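Local coordinates for dihydropyrimidinase (PDB 3SFW), which probably catalyses the reversible, zinc-dependent hydrolytic opening of the dihydropyrimidine ring, at residues 1-13 with 17-29. Sequence-based numbering, arbitrary orientation.
Sequences MKKWIRNGTVVTA and YQADVLIDGEKVV
Asp20 grips the bend at Arg6 and Asn7 with both carboxylate oxygens. Its OD1 accepts the backbone N of Asn7 at 2.9 Å, while OD2 forms a salt bridge with Arg6 NE at 3.1 Å; both donors come from above the carboxylate plane, which stands 80° from the guanidinium. One water joins OD2 to Trp4 NE1. Arg6, bent at chi3 (68°), lays CD and its guanidinium over a face of the Trp4 ring, which steadies the group that meets the acid. With alanine in place of Asp20, the Asn7 amide is likely to lose its acceptor and Arg6 its counter-charge, freeing the bend to shift. Between the strands here, another water takes the Gly8 N-H and donates to Ile5 O and Ala19 O, filling the break where the pairing slips by one residue. Beyond it, Val10 CB sits over the Tyr17 ring face, 3.9 Å from the centroid, a CH-pi contact; the ring reaches there because CG lies between the backbone N and carbonyl carbon (chi1 59°). On the other side of the break, backbone hydrogen bonds join Ile5 with Val21 and Lys3 with Ile23, and the CD1 atoms of Ile5 and Ile23 meet diagonally at 3.8 Å. Val21 and Ile5 also pack on Leu50. Antiparallel strands 2-6 and 20-24 are central in the small N-terminal beta-sheet that, in cyclic amidohydrolases, flanks the zinc-bearing TIM barrel; Val10 and Tyr17 belong to the adjoining 9-11/16-18 hairpin.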
loop_
_atom_site.group_PDB
_atom_site.type_symbol
_atom_site.label_atom_id
_atom_site.label_comp_id
_atom_site.label_asym_id
_atom_site.label_seq_id
_atom_site.Cartn_x
_atom_site.Cartn_y
_atom_site.Cartn_z
ATOM N N MET A 1 10.606 31.289 -45.992
ATOM C CA MET A 1 9.265 31.808 -46.331
ATOM C C MET A 1 8.268 31.851 -45.146
ATOM O O MET A 1 8.564 31.395 -44.018
ATOM C CB MET A 1 8.699 31.087 -47.572
ATOM C CG MET A 1 8.331 29.600 -47.425
ATOM S SD MET A 1 7.864 28.833 -49.064
ATOM C CE MET A 1 9.482 28.779 -49.873
ATOM N N LYS A 2 7.146 32.510 -45.381
ATOM C CA LYS A 2 6.108 32.607 -44.372
ATOM C C LYS A 2 4.966 31.695 -44.748
ATOM O O LYS A 2 4.582 31.576 -45.931
ATOM C CB LYS A 2 5.612 34.043 -44.223
ATOM C CG LYS A 2 6.639 34.980 -43.598
ATOM C CD LYS A 2 6.301 36.439 -43.913
ATOM C CE LYS A 2 5.174 36.942 -43.052
ATOM N NZ LYS A 2 5.113 38.446 -43.027
ATOM N N LYS A 3 4.364 31.090 -43.734
ATOM C CA LYS A 3 3.201 30.240 -43.934
ATOM C C LYS A 3 2.138 30.619 -42.918
ATOM O O LYS A 3 2.449 30.796 -41.745
ATOM C CB LYS A 3 3.581 28.761 -43.744
ATOM C CG LYS A 3 4.584 28.235 -44.833
ATOM C CD LYS A 3 4.947 26.771 -44.552
ATOM C CE LYS A 3 5.963 26.211 -45.606
ATOM N NZ LYS A 3 7.318 26.887 -45.610
ATOM N N TRP A 4 0.905 30.753 -43.381
ATOM C CA TRP A 4 -0.210 31.213 -42.563
ATOM C C TRP A 4 -1.239 30.098 -42.543
ATOM O O TRP A 4 -1.928 29.844 -43.548
ATOM C CB TRP A 4 -0.812 32.466 -43.222
ATOM C CG TRP A 4 -1.819 33.245 -42.423
ATOM C CD1 TRP A 4 -2.099 33.148 -41.084
ATOM C CD2 TRP A 4 -2.650 34.291 -42.934
ATOM N NE1 TRP A 4 -3.098 34.055 -40.747
ATOM C CE2 TRP A 4 -3.449 34.761 -41.867
ATOM C CE3 TRP A 4 -2.782 34.894 -44.198
ATOM C CZ2 TRP A 4 -4.366 35.826 -42.026
ATOM C CZ3 TRP A 4 -3.715 35.913 -44.364
ATOM C CH2 TRP A 4 -4.492 36.373 -43.282
ATOM N N ILE A 5 -1.255 29.328 -41.446
ATOM C CA ILE A 5 -2.154 28.211 -41.325
ATOM C C ILE A 5 -3.475 28.702 -40.745
ATOM O O ILE A 5 -3.535 29.131 -39.549
ATOM C CB ILE A 5 -1.580 27.091 -40.416
ATOM C CG1 ILE A 5 -0.128 26.738 -40.794
ATOM C CG2 ILE A 5 -2.474 25.886 -40.409
ATOM C CD1 ILE A 5 0.544 25.712 -39.787
ATOM N N ARG A 6 -4.524 28.637 -41.558
ATOM C CA ARG A 6 -5.819 29.294 -41.214
ATOM C C ARG A 6 -6.981 28.341 -40.967
ATOM O O ARG A 6 -7.080 27.267 -41.579
ATOM C CB ARG A 6 -6.235 30.262 -42.335
ATOM C CG ARG A 6 -5.166 31.304 -42.685
ATOM C CD ARG A 6 -5.802 32.427 -43.479
ATOM N NE ARG A 6 -6.718 33.175 -42.619
ATOM C CZ ARG A 6 -7.451 34.207 -43.028
ATOM N NH1 ARG A 6 -7.399 34.595 -44.294
ATOM N NH2 ARG A 6 -8.242 34.844 -42.166
ATOM N N ASN A 7 -7.853 28.730 -40.041
ATOM C CA ASN A 7 -9.144 28.070 -39.884
ATOM C C ASN A 7 -9.096 26.738 -39.148
ATOM O O ASN A 7 -10.070 25.991 -39.200
ATOM C CB ASN A 7 -9.819 27.835 -41.252
ATOM C CG ASN A 7 -9.899 29.089 -42.090
ATOM O OD1 ASN A 7 -10.190 30.173 -41.570
ATOM N ND2 ASN A 7 -9.646 28.957 -43.420
ATOM N N GLY A 8 -7.979 26.450 -38.485
ATOM C CA GLY A 8 -7.826 25.199 -37.732
ATOM C C GLY A 8 -8.068 25.413 -36.234
ATOM O O GLY A 8 -8.289 26.561 -35.791
ATOM N N THR A 9 -8.091 24.308 -35.490
ATOM C CA THR A 9 -8.206 24.323 -34.009
ATOM C C THR A 9 -6.890 23.855 -33.391
ATOM O O THR A 9 -6.457 22.727 -33.625
ATOM C CB THR A 9 -9.320 23.427 -33.576
ATOM O OG1 THR A 9 -10.518 23.844 -34.234
ATOM C CG2 THR A 9 -9.540 23.484 -32.029
ATOM N N VAL A 10 -6.201 24.782 -32.726
ATOM C CA VAL A 10 -4.936 24.478 -32.017
ATOM C C VAL A 10 -5.241 23.738 -30.708
ATOM O O VAL A 10 -6.080 24.170 -29.938
ATOM C CB VAL A 10 -4.177 25.789 -31.691
ATOM C CG1 VAL A 10 -2.806 25.503 -30.905
ATOM C CG2 VAL A 10 -3.917 26.555 -33.015
ATOM N N VAL A 11 -4.558 22.618 -30.477
ATOM C CA VAL A 11 -4.702 21.894 -29.213
ATOM C C VAL A 11 -3.304 21.660 -28.733
ATOM O O VAL A 11 -2.460 21.149 -29.478
ATOM C CB VAL A 11 -5.339 20.492 -29.411
ATOM C CG1 VAL A 11 -5.450 19.768 -28.034
ATOM C CG2 VAL A 11 -6.687 20.614 -30.083
ATOM N N THR A 12 -3.011 22.095 -27.516
ATOM C CA THR A 12 -1.697 21.819 -26.939
ATOM C C THR A 12 -1.934 21.099 -25.608
ATOM O O THR A 12 -3.036 20.584 -25.357
ATOM C CB THR A 12 -0.897 23.094 -26.685
ATOM O OG1 THR A 12 -1.556 23.852 -25.661
ATOM C CG2 THR A 12 -0.738 23.972 -27.992
ATOM N N ALA A 13 -0.897 20.999 -24.781
ATOM C CA ALA A 13 -1.071 20.253 -23.532
ATOM C C ALA A 13 -1.989 20.992 -22.582
ATOM O O ALA A 13 -2.531 20.371 -21.657
ATOM C CB ALA A 13 0.273 19.932 -22.868
ATOM N N TYR A 17 -8.201 26.001 -28.884
ATOM C CA TYR A 17 -8.756 27.285 -29.353
ATOM C C TYR A 17 -8.677 27.369 -30.851
ATOM O O TYR A 17 -7.836 26.715 -31.475
ATOM C CB TYR A 17 -8.030 28.492 -28.719
ATOM C CG TYR A 17 -6.545 28.590 -28.976
ATOM C CD1 TYR A 17 -5.617 27.911 -28.165
ATOM C CD2 TYR A 17 -6.055 29.286 -30.073
ATOM C CE1 TYR A 17 -4.250 27.997 -28.416
ATOM C CE2 TYR A 17 -4.676 29.385 -30.320
ATOM C CZ TYR A 17 -3.787 28.708 -29.497
ATOM O OH TYR A 17 -2.453 28.748 -29.762
ATOM N N GLN A 18 -9.555 28.184 -31.427
ATOM C CA GLN A 18 -9.551 28.410 -32.863
ATOM C C GLN A 18 -8.765 29.669 -33.171
ATOM O O GLN A 18 -9.073 30.746 -32.661
ATOM C CB GLN A 18 -10.996 28.508 -33.343
ATOM C CG GLN A 18 -11.610 27.142 -33.472
ATOM C CD GLN A 18 -13.032 27.078 -32.984
ATOM O OE1 GLN A 18 -13.976 27.351 -33.738
ATOM N NE2 GLN A 18 -13.208 26.677 -31.712
ATOM N N ALA A 19 -7.668 29.537 -33.893
ATOM C CA ALA A 19 -6.941 30.712 -34.321
ATOM C C ALA A 19 -6.061 30.314 -35.469
ATOM O O ALA A 19 -5.888 29.108 -35.729
ATOM C CB ALA A 19 -6.062 31.260 -33.175
ATOM N N ASP A 20 -5.491 31.314 -36.132
ATOM C CA ASP A 20 -4.501 31.067 -37.175
ATOM C C ASP A 20 -3.082 31.107 -36.623
ATOM O O ASP A 20 -2.777 31.822 -35.653
ATOM C CB ASP A 20 -4.645 32.089 -38.282
ATOM C CG ASP A 20 -6.036 32.078 -38.923
ATOM O OD1 ASP A 20 -6.820 31.120 -38.736
ATOM O OD2 ASP A 20 -6.339 33.086 -39.572
ATOM N N VAL A 21 -2.186 30.402 -37.284
ATOM C CA VAL A 21 -0.781 30.369 -36.852
ATOM C C VAL A 21 0.087 30.864 -37.983
ATOM O O VAL A 21 -0.029 30.380 -39.109
ATOM C CB VAL A 21 -0.376 28.919 -36.470
ATOM C CG1 VAL A 21 1.120 28.818 -36.120
ATOM C CG2 VAL A 21 -1.231 28.441 -35.283
ATOM N N LEU A 22 0.956 31.826 -37.673
ATOM C CA LEU A 22 1.896 32.373 -38.645
ATOM C C LEU A 22 3.310 31.888 -38.389
ATOM O O LEU A 22 3.851 32.036 -37.268
ATOM C CB LEU A 22 1.864 33.917 -38.598
ATOM C CG LEU A 22 2.832 34.616 -39.576
ATOM C CD1 LEU A 22 2.393 34.211 -41.003
ATOM C CD2 LEU A 22 2.661 36.150 -39.371
ATOM N N ILE A 23 3.886 31.244 -39.409
ATOM C CA ILE A 23 5.254 30.754 -39.354
ATOM C C ILE A 23 6.128 31.657 -40.209
ATOM O O ILE A 23 5.694 32.098 -41.263
ATOM C CB ILE A 23 5.302 29.326 -39.969
ATOM C CG1 ILE A 23 4.486 28.344 -39.103
ATOM C CG2 ILE A 23 6.765 28.807 -40.046
ATOM C CD1 ILE A 23 4.167 27.013 -39.822
ATOM N N ASP A 24 7.320 31.993 -39.725
ATOM C CA ASP A 24 8.286 32.763 -40.545
ATOM C C ASP A 24 9.604 32.031 -40.446
ATOM O O ASP A 24 10.145 31.858 -39.364
ATOM C CB ASP A 24 8.429 34.203 -40.020
ATOM C CG ASP A 24 9.267 35.109 -40.961
ATOM O OD1 ASP A 24 9.760 34.640 -41.993
ATOM O OD2 ASP A 24 9.370 36.310 -40.683
ATOM N N GLY A 25 10.019 31.399 -41.540
ATOM C CA GLY A 25 11.238 30.632 -41.461
ATOM C C GLY A 25 10.976 29.326 -40.683
ATOM O O GLY A 25 10.070 28.588 -41.030
ATOM N N GLU A 26 11.751 29.082 -39.628
ATOM C CA GLU A 26 11.695 27.779 -38.922
ATOM C C GLU A 26 10.750 27.808 -37.712
ATOM O O GLU A 26 10.550 26.775 -37.074
ATOM C CB GLU A 26 13.083 27.382 -38.458
ATOM C CG GLU A 26 14.102 27.193 -39.612
ATOM C CD GLU A 26 15.278 26.341 -39.185
ATOM O OE1 GLU A 26 15.785 26.531 -38.086
ATOM O OE2 GLU A 26 15.636 25.438 -39.924
ATOM N N LYS A 27 10.224 28.984 -37.396
ATOM C CA LYS A 27 9.621 29.232 -36.070
ATOM C C LYS A 27 8.227 29.843 -36.169
ATOM O O LYS A 27 7.866 30.523 -37.153
ATOM C CB LYS A 27 10.529 30.155 -35.268
ATOM C CG LYS A 27 11.672 29.354 -34.614
ATOM C CD LYS A 27 12.576 30.226 -33.843
ATOM C CE LYS A 27 13.894 29.549 -33.629
ATOM N NZ LYS A 27 14.798 30.519 -32.913
ATOM N N VAL A 28 7.407 29.555 -35.167
ATOM C CA VAL A 28 6.124 30.227 -35.061
ATOM C C VAL A 28 6.365 31.646 -34.569
ATOM O O VAL A 28 7.137 31.836 -33.634
ATOM C CB VAL A 28 5.232 29.490 -34.054
ATOM C CG1 VAL A 28 3.929 30.289 -33.819
ATOM C CG2 VAL A 28 4.904 28.051 -34.587
ATOM N N VAL A 29 5.797 32.636 -35.268
ATOM C CA VAL A 29 6.003 34.051 -34.892
ATOM C C VAL A 29 4.737 34.775 -34.449
ATOM O O VAL A 29 4.830 35.809 -33.761
ATOM C CB VAL A 29 6.730 34.874 -36.019
ATOM C CG1 VAL A 29 8.138 34.317 -36.241
ATOM C CG2 VAL A 29 5.891 34.899 -37.277
HETATM O O HOH W 1 8.611 28.609 -43.494
HETATM O O HOH W 2 -5.131 35.142 -38.514
HETATM O O HOH W 3 -5.354 27.588 -38.017
HETATM O O HOH W 4 -9.112 32.363 -40.537
#